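Local coordinates for protein oxidase/hydroxylase (Streptomyces hygroscopicus subsp. hygroscopicus, PDB 4XCB) that probably acts as a metal- and 2-oxoglutarate-dependent oxygenase of the PhyH family, binding hygromycin B beside its metal centre, at residues E110-G115 with G249-D254; I125-H130 with N204-H209. All blocks are in the same frame, centred on the assembly; numbering follows the deposited sequence.

Interaction 1 (E110-G115 with G249-D254); sequences ELLDLG and GYVDHD. With HY0 (hygromycin b variant), chain G.
With CG anti to the backbone N of L112 (chi1 172°) and CG of H253 beside its own backbone N, opposite the carbonyl carbon (chi1 -67°), the L112 CB methylene comes over the H253 ring. It lies above the centre of one imidazole face, 3.6 Å from the centroid of the H253 ring and almost on its normal, a CH-pi contact in which the two side chains cross at about a right angle. Farther out, L112 CD2 touches V251 CG1 at 3.9 Å, and P85 of a second subunit packs on both residues. The ring edge is used for polarity. H253 ND1 donates to E110 O at 2.8 Å, with the carbonyl oxygen close to the ring plane but the nitrogen well above the plane of the carbonyl; face and edge together fix the rotation of the imidazole. One residue on, the backbone N of D254 donates to L111 O at 2.9 Å. Between the D254 and E110 carboxylates sits one water, which donates to D254 OD2 and E110 OE1 and accepts from the L111 backbone N. The two acids are also held from outside, D254 by a salt bridge to R171 and E110 by the backbone N atoms of L169 and L170, which should ease their mutual repulsion. D252 turns away from this seam to the ligand: hygromycin O35 donates to D252 OD1 at 2.6 Å and O8 to D252 OD2 at 2.7 Å. The chemistry thus divides between neighbours: H253 and D254 fasten the C-terminal loop to the strand 112-113 region, while D252, the residue just before them, offers both carboxylate oxygens to the aminoglycoside.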
loop_
_atom_site.group_PDB
_atom_site.type_symbol
_atom_site.label_atom_id
_atom_site.label_comp_id
_atom_site.label_asym_id
_atom_site.label_seq_id
_atom_site.Cartn_x
_atom_site.Cartn_y
_atom_site.Cartn_z
ATOM N N GLU A 110 -12.231 10.644 -2.570
ATOM C CA GLU A 110 -13.277 11.617 -2.308
ATOM C C GLU A 110 -13.930 11.325 -0.973
ATOM O O GLU A 110 -13.866 10.186 -0.478
ATOM C CB GLU A 110 -14.293 11.631 -3.447
ATOM C CG GLU A 110 -13.628 12.007 -4.773
ATOM C CD GLU A 110 -12.905 13.352 -4.703
ATOM O OE1 GLU A 110 -13.554 14.342 -4.330
ATOM O OE2 GLU A 110 -11.702 13.413 -5.011
ATOM N N LEU A 111 -14.556 12.345 -0.394
ATOM C CA LEU A 111 -15.035 12.268 0.980
ATOM C C LEU A 111 -16.494 11.866 1.079
ATOM O O LEU A 111 -17.281 12.048 0.150
ATOM C CB LEU A 111 -14.826 13.609 1.693
ATOM C CG LEU A 111 -13.419 14.190 1.582
ATOM C CD1 LEU A 111 -13.353 15.590 2.190
ATOM C CD2 LEU A 111 -12.402 13.264 2.238
ATOM N N LEU A 112 -16.842 11.300 2.229
ATOM C CA LEU A 112 -18.222 11.001 2.572
ATOM C C LEU A 112 -18.396 11.311 4.047
ATOM O O LEU A 112 -17.590 10.875 4.864
ATOM C CB LEU A 112 -18.565 9.540 2.269
ATOM C CG LEU A 112 -19.918 9.009 2.745
ATOM C CD1 LEU A 112 -21.061 9.725 2.060
ATOM C CD2 LEU A 112 -20.013 7.498 2.504
ATOM N N ASP A 113 -19.418 12.099 4.370
ATOM C CA ASP A 113 -19.724 12.426 5.753
ATOM C C ASP A 113 -20.688 11.376 6.269
ATOM O O ASP A 113 -21.729 11.126 5.646
ATOM C CB ASP A 113 -20.347 13.818 5.885
ATOM C CG ASP A 113 -19.449 14.919 5.349
ATOM O OD1 ASP A 113 -18.209 14.785 5.438
ATOM O OD2 ASP A 113 -19.985 15.925 4.835
ATOM N N LEU A 114 -20.342 10.761 7.397
ATOM C CA LEU A 114 -21.187 9.728 7.990
ATOM C C LEU A 114 -21.780 10.119 9.337
ATOM O O LEU A 114 -22.113 9.253 10.148
ATOM C CB LEU A 114 -20.399 8.433 8.158
ATOM C CG LEU A 114 -19.929 7.779 6.864
ATOM C CD1 LEU A 114 -19.040 6.600 7.180
ATOM C CD2 LEU A 114 -21.129 7.342 6.045
ATOM N N GLY A 115 -21.916 11.417 9.581
ATOM C CA GLY A 115 -22.567 11.871 10.796
ATOM C C GLY A 115 -21.583 12.198 11.900
ATOM O O GLY A 115 -21.395 13.363 12.254
ATOM N N GLY A 249 -26.648 -1.841 -0.601
ATOM C CA GLY A 249 -26.476 -0.919 -1.699
ATOM C C GLY A 249 -25.182 -0.157 -1.597
ATOM O O GLY A 249 -24.336 -0.407 -0.737
ATOM N N TYR A 250 -25.050 0.801 -2.489
ATOM C CA TYR A 250 -23.814 1.546 -2.639
ATOM C C TYR A 250 -24.051 3.001 -2.259
ATOM O O TYR A 250 -24.929 3.670 -2.811
ATOM C CB TYR A 250 -23.296 1.423 -4.075
ATOM C CG TYR A 250 -22.884 0.011 -4.441
ATOM C CD1 TYR A 250 -23.838 -0.992 -4.618
ATOM C CD2 TYR A 250 -21.546 -0.325 -4.603
ATOM C CE1 TYR A 250 -23.469 -2.285 -4.938
ATOM C CE2 TYR A 250 -21.164 -1.626 -4.930
ATOM C CZ TYR A 250 -22.137 -2.595 -5.111
ATOM O OH TYR A 250 -21.781 -3.889 -5.420
ATOM N N VAL A 251 -23.263 3.478 -1.306
ATOM C CA VAL A 251 -23.333 4.868 -0.867
ATOM C C VAL A 251 -22.143 5.625 -1.422
ATOM O O VAL A 251 -21.012 5.449 -0.965
ATOM C CB VAL A 251 -23.350 4.990 0.676
ATOM C CG1 VAL A 251 -23.473 6.458 1.087
ATOM C CG2 VAL A 251 -24.481 4.164 1.278
ATOM N N ASP A 252 -22.388 6.465 -2.425
ATOM C CA ASP A 252 -21.287 7.139 -3.095
ATOM C C ASP A 252 -20.698 8.272 -2.265
ATOM O O ASP A 252 -21.400 8.948 -1.510
ATOM C CB ASP A 252 -21.731 7.692 -4.452
ATOM C CG ASP A 252 -22.081 6.598 -5.457
ATOM O OD1 ASP A 252 -21.831 5.405 -5.183
ATOM O OD2 ASP A 252 -22.596 6.940 -6.543
ATOM N N HIS A 253 -19.399 8.468 -2.435
ATOM C CA HIS A 253 -18.708 9.622 -1.878
ATOM C C HIS A 253 -18.986 10.822 -2.783
ATOM O O HIS A 253 -19.761 10.693 -3.724
ATOM C CB HIS A 253 -17.208 9.320 -1.733
ATOM C CG HIS A 253 -16.912 8.262 -0.712
ATOM N ND1 HIS A 253 -15.798 8.296 0.105
ATOM C CD2 HIS A 253 -17.596 7.148 -0.364
ATOM C CE1 HIS A 253 -15.817 7.251 0.910
ATOM N NE2 HIS A 253 -16.890 6.531 0.636
ATOM N N ASP A 254 -18.394 11.978 -2.488
ATOM C CA ASP A 254 -18.718 13.212 -3.231
ATOM C C ASP A 254 -18.669 12.989 -4.731
ATOM O O ASP A 254 -17.723 12.403 -5.227
ATOM C CB ASP A 254 -17.746 14.356 -2.901
ATOM C CG ASP A 254 -17.869 14.884 -1.473
ATOM O OD1 ASP A 254 -18.869 14.606 -0.796
ATOM O OD2 ASP A 254 -16.934 15.615 -1.047
HETATM C C1 HY0 G . -24.929 9.393 -6.659
HETATM C C2 HY0 G . -25.434 10.492 -5.751
HETATM C C3 HY0 G . -26.955 10.527 -5.785
HETATM C C4 HY0 G . -27.449 10.759 -7.212
HETATM C C5 HY0 G . -26.865 9.728 -8.182
HETATM C C6 HY0 G . -25.374 9.624 -8.083
HETATM N N7 HY0 G . -24.991 10.224 -4.437
HETATM O O8 HY0 G . -23.521 9.422 -6.624
HETATM N N9 HY0 G . -28.869 10.665 -7.223
HETATM C C10 HY0 G . -29.423 11.929 -6.747
HETATM O O11 HY0 G . -27.191 10.131 -9.495
HETATM C C12 HY0 G . -23.263 7.513 -10.315
HETATM C C13 HY0 G . -23.862 8.771 -9.747
HETATM O O14 HY0 G . -24.308 9.678 -10.725
HETATM C C15 HY0 G . -23.250 10.064 -11.557
HETATM C C16 HY0 G . -22.960 8.906 -12.459
HETATM C C17 HY0 G . -22.482 7.708 -11.541
HETATM O O18 HY0 G . -24.960 8.482 -8.886
HETATM C C19 HY0 G . -23.683 11.282 -12.369
HETATM O O20 HY0 G . -23.757 12.406 -11.487
HETATM O O21 HY0 G . -24.090 8.537 -13.158
HETATM O O22 HY0 G . -22.536 6.560 -12.278
HETATM C C23 HY0 G . -23.336 5.631 -11.522
HETATM C C24 HY0 G . -24.109 4.773 -12.466
HETATM C C25 HY0 G . -24.700 3.580 -11.730
HETATM C C26 HY0 G . -23.634 2.833 -10.954
HETATM C C27 HY0 G . -22.983 3.790 -10.015
HETATM O O28 HY0 G . -22.440 4.849 -10.769
HETATM O O29 HY0 G . -24.225 6.428 -10.628
HETATM O O30 HY0 G . -25.205 5.489 -13.046
HETATM O O31 HY0 G . -25.348 2.752 -12.668
HETATM O O32 HY0 G . -22.652 2.259 -11.821
HETATM C C33 HY0 G . -21.838 3.106 -9.244
HETATM C C34 HY0 G . -21.546 3.878 -7.984
HETATM O O35 HY0 G . -22.536 3.661 -7.000
HETATM N N36 HY0 G . -20.674 3.137 -10.049
HETATM O O HOH W 1 -14.409 14.969 -1.728
#

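Interaction 2 (I125-H130 with N204-H209). With NI (nickel (II) ion), chain E.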
loop_
_atom_site.group_PDB
_atom_site.type_symbol
_atom_site.label_atom_id
_atom_site.label_comp_id
_atom_site.label_asym_id
_atom_site.label_seq_id
_atom_site.Cartn_x
_atom_site.Cartn_y
_atom_site.Cartn_z
ATOM N N ILE A 125 -14.609 0.453 -4.446
ATOM C CA ILE A 125 -13.735 0.770 -5.554
ATOM C C ILE A 125 -12.265 0.802 -5.164
ATOM O O ILE A 125 -11.432 1.227 -5.948
ATOM C CB ILE A 125 -14.075 2.151 -6.188
ATOM C CG1 ILE A 125 -14.229 3.213 -5.094
ATOM C CG2 ILE A 125 -15.330 2.041 -7.050
ATOM C CD1 ILE A 125 -14.352 4.648 -5.615
ATOM N N THR A 126 -11.962 0.380 -3.945
ATOM C CA THR A 126 -10.593 0.374 -3.457
ATOM C C THR A 126 -9.857 -0.836 -4.033
ATOM O O THR A 126 -10.251 -1.987 -3.833
ATOM C CB THR A 126 -10.576 0.392 -1.916
ATOM O OG1 THR A 126 -11.040 1.671 -1.457
ATOM C CG2 THR A 126 -9.193 0.172 -1.391
ATOM N N HIS A 127 -8.797 -0.569 -4.787
ATOM C CA HIS A 127 -8.177 -1.613 -5.565
ATOM C C HIS A 127 -6.717 -1.788 -5.203
ATOM O O HIS A 127 -6.107 -0.935 -4.550
ATOM C CB HIS A 127 -8.330 -1.310 -7.054
ATOM C CG HIS A 127 -7.769 0.014 -7.449
ATOM N ND1 HIS A 127 -6.514 0.150 -7.997
ATOM C CD2 HIS A 127 -8.281 1.262 -7.362
ATOM C CE1 HIS A 127 -6.279 1.427 -8.237
ATOM N NE2 HIS A 127 -7.334 2.125 -7.859
ATOM N N THR A 128 -6.163 -2.918 -5.602
ATOM C CA THR A 128 -4.789 -3.196 -5.245
ATOM C C THR A 128 -4.098 -4.032 -6.315
ATOM O O THR A 128 -4.642 -4.276 -7.399
ATOM C CB THR A 128 -4.743 -3.884 -3.854
ATOM O OG1 THR A 128 -3.401 -3.958 -3.363
ATOM C CG2 THR A 128 -5.318 -5.261 -3.917
ATOM N N TYR A 129 -2.869 -4.411 -6.008
ATOM C CA TYR A 129 -2.008 -5.172 -6.899
ATOM C C TYR A 129 -1.186 -6.143 -6.064
ATOM O O TYR A 129 -0.707 -5.792 -4.984
ATOM C CB TYR A 129 -1.083 -4.232 -7.711
ATOM C CG TYR A 129 0.004 -4.971 -8.445
ATOM C CD1 TYR A 129 1.228 -5.228 -7.845
ATOM C CD2 TYR A 129 -0.199 -5.424 -9.738
ATOM C CE1 TYR A 129 2.214 -5.925 -8.507
ATOM C CE2 TYR A 129 0.780 -6.111 -10.409
ATOM C CZ TYR A 129 1.995 -6.349 -9.793
ATOM O OH TYR A 129 2.964 -7.041 -10.483
ATOM N N HIS A 130 -1.009 -7.357 -6.562
ATOM C CA HIS A 130 -0.272 -8.362 -5.828
ATOM C C HIS A 130 0.224 -9.451 -6.771
ATOM O O HIS A 130 -0.562 -10.039 -7.525
ATOM C CB HIS A 130 -1.169 -8.946 -4.723
ATOM C CG HIS A 130 -0.512 -9.991 -3.880
ATOM N ND1 HIS A 130 0.541 -9.718 -3.031
ATOM C CD2 HIS A 130 -0.766 -11.314 -3.754
ATOM C CE1 HIS A 130 0.887 -10.827 -2.397
ATOM N NE2 HIS A 130 0.105 -11.809 -2.816
ATOM N N ASN A 204 -11.870 1.106 -14.544
ATOM C CA ASN A 204 -11.760 1.022 -13.085
ATOM C C ASN A 204 -12.650 2.090 -12.468
ATOM O O ASN A 204 -12.405 3.278 -12.670
ATOM C CB ASN A 204 -10.299 1.235 -12.662
ATOM C CG ASN A 204 -10.065 0.987 -11.171
ATOM O OD1 ASN A 204 -10.989 1.036 -10.372
ATOM N ND2 ASN A 204 -8.806 0.732 -10.799
ATOM N N GLU A 205 -13.669 1.708 -11.711
ATOM C CA GLU A 205 -14.622 2.707 -11.231
ATOM C C GLU A 205 -14.006 3.632 -10.180
ATOM O O GLU A 205 -14.616 4.623 -9.783
ATOM C CB GLU A 205 -15.888 2.028 -10.701
ATOM C CG GLU A 205 -16.848 1.639 -11.841
ATOM C CD GLU A 205 -17.424 2.854 -12.555
ATOM O OE1 GLU A 205 -18.026 3.719 -11.887
ATOM O OE2 GLU A 205 -17.272 2.946 -13.791
ATOM N N ALA A 206 -12.776 3.345 -9.781
ATOM C CA ALA A 206 -12.034 4.274 -8.924
ATOM C C ALA A 206 -11.652 5.559 -9.669
ATOM O O ALA A 206 -11.411 6.590 -9.032
ATOM C CB ALA A 206 -10.793 3.596 -8.369
ATOM N N LEU A 207 -11.604 5.498 -10.998
ATOM C CA LEU A 207 -11.214 6.659 -11.803
ATOM C C LEU A 207 -12.278 7.741 -11.707
ATOM O O LEU A 207 -13.452 7.453 -11.767
ATOM C CB LEU A 207 -11.006 6.239 -13.253
ATOM C CG LEU A 207 -10.436 7.309 -14.170
ATOM C CD1 LEU A 207 -8.984 7.574 -13.784
ATOM C CD2 LEU A 207 -10.517 6.796 -15.583
ATOM N N MET A 208 -11.870 9.001 -11.554
ATOM C CA MET A 208 -12.827 10.089 -11.576
ATOM C C MET A 208 -13.063 10.467 -13.015
ATOM O O MET A 208 -12.121 10.840 -13.704
ATOM C CB MET A 208 -12.325 11.306 -10.800
ATOM C CG MET A 208 -13.335 12.446 -10.817
ATOM S SD MET A 208 -12.767 13.893 -9.904
ATOM C CE MET A 208 -12.761 13.235 -8.239
ATOM N N HIS A 209 -14.309 10.339 -13.457
ATOM C CA HIS A 209 -14.616 10.437 -14.873
ATOM C C HIS A 209 -16.026 10.970 -15.103
ATOM O O HIS A 209 -16.834 11.082 -14.180
ATOM C CB HIS A 209 -14.468 9.063 -15.525
ATOM C CG HIS A 209 -15.466 8.075 -15.027
ATOM N ND1 HIS A 209 -15.337 7.433 -13.813
ATOM C CD2 HIS A 209 -16.643 7.668 -15.553
ATOM C CE1 HIS A 209 -16.387 6.646 -13.628
ATOM N NE2 HIS A 209 -17.190 6.775 -14.667
HETATM NI NI NI E . -19.260 6.457 -14.707
HETATM O O HOH W 2 -18.854 4.364 -15.537
HETATM O O HOH W 3 -19.483 5.380 -13.020
#
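This is a buried van der Waals contact with no hydrogen bond across it, where the chain leading into strand 128-130 lies against the turn joining strands 200-204 and 209-211 of the double-stranded beta helix. I125 puts CG2 against E205 CB at 3.7 Å, while its carbonyl O approaches A206 CB at 3.4 Å. Two residues on, H127 takes the hindered rotamer with CG between the backbone N and the carbonyl carbon (chi1 57°), bringing its ring to the turn. N204 ND2 sits over the centre of one imidazole face, 3.5 Å from H127 CD2, with amide and ring planes 74° apart; A206 CB also reaches the ring, and H127 NE2 is bonded to H163 O. The amide is fixed at its other end: N204 OD1 accepts from A206 N at 3.0 Å, an Asx turn laid over a type I beta turn from N204 to L207. Beyond the turn, H209 ND1 donates to L207 O, in the ring plane, leaving H209 NE2 to bind nickel at 2.1 Å. E205, an iron ligand of this protein, here stands off the nickel: OE2 accepts from one metal-bound water, and a second lies close to OE1, a less certain bond. I125 and H127 thus pack on a turn that holds E205 and leads into H209; in this nickel complex the carboxylate reaches the metal through water rather than directly.

How the interactions relate
From the N terminus, the chain passes first through 110-115, then 125-130, then 204-209, and last 249-254. Interaction 2 closes a loop of 73 residues; interaction 1 closes a larger one of 133 that contains both segments of interaction 2, so the two nest and do not cross. The outer contact ties the strand 112-113 region to the loop after strand 220-229, beside the hygromycin pocket; the inner one ties the approach to strand 128-130 to the 204-209 connection, which carries metal-site residues. Their centres are 16 Å apart, yet they touch where E110 OE2 packs on M208 CE at 3.4 Å, so that the 110-115 side of interaction 1 meets the 204-209 connection of interaction 2.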